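Local atomic coordinates of glutathione S-transferase 2 (Onchocerca volvulus, PDB entry 1TU7), a protein that catalyses the conjugation of glutathione to electrophilic substrates as a homodimeric pi-class transferase and appears central to detoxification in this parasitic nematode. Residues A[127-132]-A[172-177]. Residues are numbered along the deposited sequence; the frame is centred on the assembly and turned at random.
Unlike the reference sequence in segment 172-177: Val-177 (reference Ala).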
ATOM      1  N   LYS A 127      -5.207   8.986 -15.808  1.00 13.98           N
ATOM      2  CA  LYS A 127      -5.240   9.524 -14.461  1.00 14.50           C
ATOM      3  C   LYS A 127      -3.852  10.031 -14.082  1.00 14.52           C
ATOM      4  O   LYS A 127      -3.705  11.068 -13.449  1.00 14.67           O
ATOM      5  CB  LYS A 127      -5.697   8.447 -13.465  1.00 14.37           C
ATOM      6  CG  LYS A 127      -7.151   8.102 -13.612  1.00 16.73           C
ATOM      7  CD  LYS A 127      -7.524   6.782 -12.914  1.00 21.71           C
ATOM      8  CE  LYS A 127      -9.009   6.485 -13.087  1.00 25.34           C
ATOM      9  NZ  LYS A 127      -9.419   5.257 -12.338  1.00 26.90           N
ATOM     10  N   PHE A 128      -2.826   9.273 -14.441  1.00 13.67           N
ATOM     11  CA  PHE A 128      -1.438   9.687 -14.181  1.00 14.24           C
ATOM     12  C   PHE A 128      -0.970  10.888 -15.008  1.00 14.24           C
ATOM     13  O   PHE A 128      -0.236  11.725 -14.506  1.00 14.24           O
ATOM     14  CB  PHE A 128      -0.464   8.539 -14.371  1.00 13.92           C
ATOM     15  CG  PHE A 128      -0.665   7.436 -13.419  1.00 15.55           C
ATOM     16  CD1 PHE A 128      -1.192   6.249 -13.810  1.00 20.36           C
ATOM     17  CD2 PHE A 128      -0.356   7.633 -12.073  1.00 19.71           C
ATOM     18  CE1 PHE A 128      -1.377   5.235 -12.893  1.00 22.39           C
ATOM     19  CE2 PHE A 128      -0.534   6.635 -11.171  1.00 21.31           C
ATOM     20  CZ  PHE A 128      -1.066   5.447 -11.586  1.00 20.63           C
ATOM     21  N   GLU A 129      -1.359  10.922 -16.282  1.00 14.76           N
ATOM     22  CA  GLU A 129      -1.001  12.018 -17.151  1.00 14.88           C
ATOM     23  C   GLU A 129      -1.562  13.318 -16.552  1.00 14.67           C
ATOM     24  O   GLU A 129      -0.876  14.347 -16.548  1.00 15.97           O
ATOM     25  CB  GLU A 129      -1.562  11.748 -18.546  1.00 14.48           C
ATOM     26  CG  GLU A 129      -1.318  12.838 -19.579  1.00 14.89           C
ATOM     27  CD  GLU A 129       0.070  12.843 -20.164  1.00 16.69           C
ATOM     28  OE1 GLU A 129       0.385  13.781 -20.928  1.00 15.83           O
ATOM     29  OE2 GLU A 129       0.860  11.923 -19.915  1.00 15.98           O
ATOM     30  N   LYS A 130      -2.790  13.264 -16.064  1.00 14.00           N
ATOM     31  CA  LYS A 130      -3.453  14.398 -15.443  1.00 14.31           C
ATOM     32  C   LYS A 130      -2.777  14.802 -14.121  1.00 14.53           C
ATOM     33  O   LYS A 130      -2.550  15.976 -13.861  1.00 16.28           O
ATOM     34  CB  LYS A 130      -4.951  14.141 -15.256  1.00 14.52           C
ATOM     35  CG  LYS A 130      -5.752  15.285 -14.635  1.00 15.56           C
ATOM     36  CD  LYS A 130      -7.241  15.017 -14.753  1.00 18.08           C
ATOM     37  CE  LYS A 130      -8.060  16.224 -14.287  1.00 20.49           C
ATOM     38  NZ  LYS A 130      -9.533  16.016 -14.382  1.00 25.17           N
ATOM     39  N   LEU A 131      -2.474  13.817 -13.287  1.00 14.46           N
ATOM     40  CA  LEU A 131      -1.946  14.117 -11.954  1.00 15.11           C
ATOM     41  C   LEU A 131      -0.525  14.618 -12.054  1.00 14.65           C
ATOM     42  O   LEU A 131      -0.149  15.550 -11.352  1.00 14.42           O
ATOM     43  CB  LEU A 131      -2.005  12.870 -11.095  1.00 14.54           C
ATOM     44  CG  LEU A 131      -2.410  12.890  -9.635  1.00 20.90           C
ATOM     45  CD1 LEU A 131      -1.713  11.756  -8.836  1.00 17.26           C
ATOM     46  CD2 LEU A 131      -2.513  14.223  -8.949  1.00 16.48           C
ATOM     47  N   LEU A 132       0.267  14.035 -12.951  1.00 14.08           N
ATOM     48  CA  LEU A 132       1.658  14.437 -13.083  1.00 14.38           C
ATOM     49  C   LEU A 132       1.789  15.944 -13.376  1.00 14.50           C
ATOM     50  O   LEU A 132       2.734  16.579 -12.903  1.00 14.17           O
ATOM     51  CB  LEU A 132       2.339  13.592 -14.146  1.00 14.57           C
ATOM     52  CG  LEU A 132       3.806  13.873 -14.417  1.00 15.18           C
ATOM     53  CD1 LEU A 132       4.651  13.580 -13.183  1.00 17.91           C
ATOM     54  CD2 LEU A 132       4.262  13.023 -15.567  1.00 15.56           C
ATOM     55  N   PHE A 172      -0.079   9.956 -24.335  1.00 17.04           N
ATOM     56  CA  PHE A 172       0.206  10.525 -23.018  1.00 16.41           C
ATOM     57  C   PHE A 172       1.592  11.140 -23.014  1.00 16.11           C
ATOM     58  O   PHE A 172       2.555  10.537 -22.605  1.00 15.43           O
ATOM     59  CB  PHE A 172       0.068   9.435 -21.958  1.00 14.95           C
ATOM     60  CG  PHE A 172      -1.272   8.790 -21.961  1.00 14.87           C
ATOM     61  CD1 PHE A 172      -1.430   7.487 -22.399  1.00 16.05           C
ATOM     62  CD2 PHE A 172      -2.404   9.496 -21.575  1.00 15.46           C
ATOM     63  CE1 PHE A 172      -2.682   6.901 -22.421  1.00 18.37           C
ATOM     64  CE2 PHE A 172      -3.660   8.921 -21.612  1.00 16.97           C
ATOM     65  CZ  PHE A 172      -3.799   7.620 -22.023  1.00 17.99           C
ATOM     66  N   PRO A 173       1.719  12.337 -23.549  1.00 16.07           N
ATOM     67  CA  PRO A 173       3.043  12.918 -23.768  1.00 16.25           C
ATOM     68  C   PRO A 173       3.840  13.229 -22.503  1.00 15.15           C
ATOM     69  O   PRO A 173       5.068  13.100 -22.505  1.00 16.23           O
ATOM     70  CB  PRO A 173       2.724  14.182 -24.582  1.00 16.22           C
ATOM     71  CG  PRO A 173       1.305  14.477 -24.263  1.00 17.20           C
ATOM     72  CD  PRO A 173       0.629  13.197 -24.030  1.00 16.96           C
ATOM     73  N   LEU A 174       3.178  13.654 -21.438  1.00 14.65           N
ATOM     74  CA  LEU A 174       3.910  13.897 -20.188  1.00 14.44           C
ATOM     75  C   LEU A 174       4.484  12.580 -19.646  1.00 13.89           C
ATOM     76  O   LEU A 174       5.629  12.525 -19.231  1.00 14.54           O
ATOM     77  CB  LEU A 174       3.048  14.555 -19.129  1.00 15.12           C
ATOM     78  CG  LEU A 174       2.455  15.931 -19.481  1.00 15.95           C
ATOM     79  CD1 LEU A 174       1.548  16.433 -18.374  1.00 15.76           C
ATOM     80  CD2 LEU A 174       3.541  16.922 -19.746  1.00 16.37           C
ATOM     81  N   LEU A 175       3.711  11.513 -19.699  1.00 13.44           N
ATOM     82  CA  LEU A 175       4.204  10.217 -19.250  1.00 13.85           C
ATOM     83  C   LEU A 175       5.305   9.682 -20.123  1.00 13.35           C
ATOM     84  O   LEU A 175       6.284   9.128 -19.628  1.00 13.72           O
ATOM     85  CB  LEU A 175       3.080   9.215 -19.165  1.00 13.40           C
ATOM     86  CG  LEU A 175       1.997   9.492 -18.133  1.00 14.07           C
ATOM     87  CD1 LEU A 175       0.881   8.452 -18.218  1.00 14.67           C
ATOM     88  CD2 LEU A 175       2.571   9.547 -16.744  1.00 14.89           C
ATOM     89  N   LYS A 176       5.146   9.814 -21.438  1.00 13.75           N
ATOM     90  CA  LYS A 176       6.138   9.313 -22.383  1.00 14.93           C
ATOM     91  C   LYS A 176       7.473  10.045 -22.146  1.00 13.95           C
ATOM     92  O   LYS A 176       8.516   9.389 -22.081  1.00 15.29           O
ATOM     93  CB  LYS A 176       5.651   9.500 -23.824  1.00 15.70           C
ATOM     94  CG  LYS A 176       6.607   8.889 -24.866  1.00 18.09           C
ATOM     95  CD  LYS A 176       6.146   9.173 -26.287  1.00 20.85           C
ATOM     96  CE  LYS A 176       7.129   8.676 -27.313  1.00 23.83           C
ATOM     97  NZ  LYS A 176       7.172   7.215 -27.362  1.00 26.53           N
ATOM     98  N   VAL A 177       7.420  11.369 -21.987  1.00 14.76           N
ATOM     99  CA  VAL A 177       8.635  12.159 -21.773  1.00 15.11           C
ATOM    100  C   VAL A 177       9.253  11.859 -20.404  1.00 14.29           C
ATOM    101  O   VAL A 177      10.476  11.764 -20.268  1.00 14.40           O
ATOM    102  CB  VAL A 177       8.322  13.661 -21.940  1.00 15.58           C
ATOM    103  CG1 VAL A 177       9.488  14.531 -21.562  1.00 19.04           C
ATOM    104  CG2 VAL A 177       7.946  13.887 -23.379  1.00 16.14           C
TER
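Glu-129 reaches across from helix 109-132 and sets its carboxylate against the first turn of helix 173-183, one oxygen to each of two successive amides. Leu-174 N donates to OE1 of Glu-129 at 2.8 Å, into the syn lone pair; Leu-175 N donates to OE2 of Glu-129 at 2.9 Å, also on the syn side but 20° out of the carboxylate plane. This two-pronged grip fixes the rotation of the group, and the amides at the helix start would be expected to stabilise its negative charge. The Glu-129 side chain gets there with CG anti to the backbone N and a bend at chi2 (78°). Pro-173 CD lies 3.2 Å from OE1 of Glu-129, while the Phe-172 ring packs obliquely by CD2 against CB of Glu-129, 3.9 Å away. Beyond the carboxylate, Leu-175 CD2 meets both Phe-128 CB and Leu-132 CD2, each at 4.0 Å. Further out, Phe-128 continues onto Val-94 and Leu-97 of helix 81-107, and Phe-172 rests on Leu-125 and Ala-126. Segments 127-132 and 173-177 run nearly perpendicular (83°), the paired amide bonds tying the start of helix 173-183 to helix 109-132 within the all-helical C-terminal domain of the GST fold.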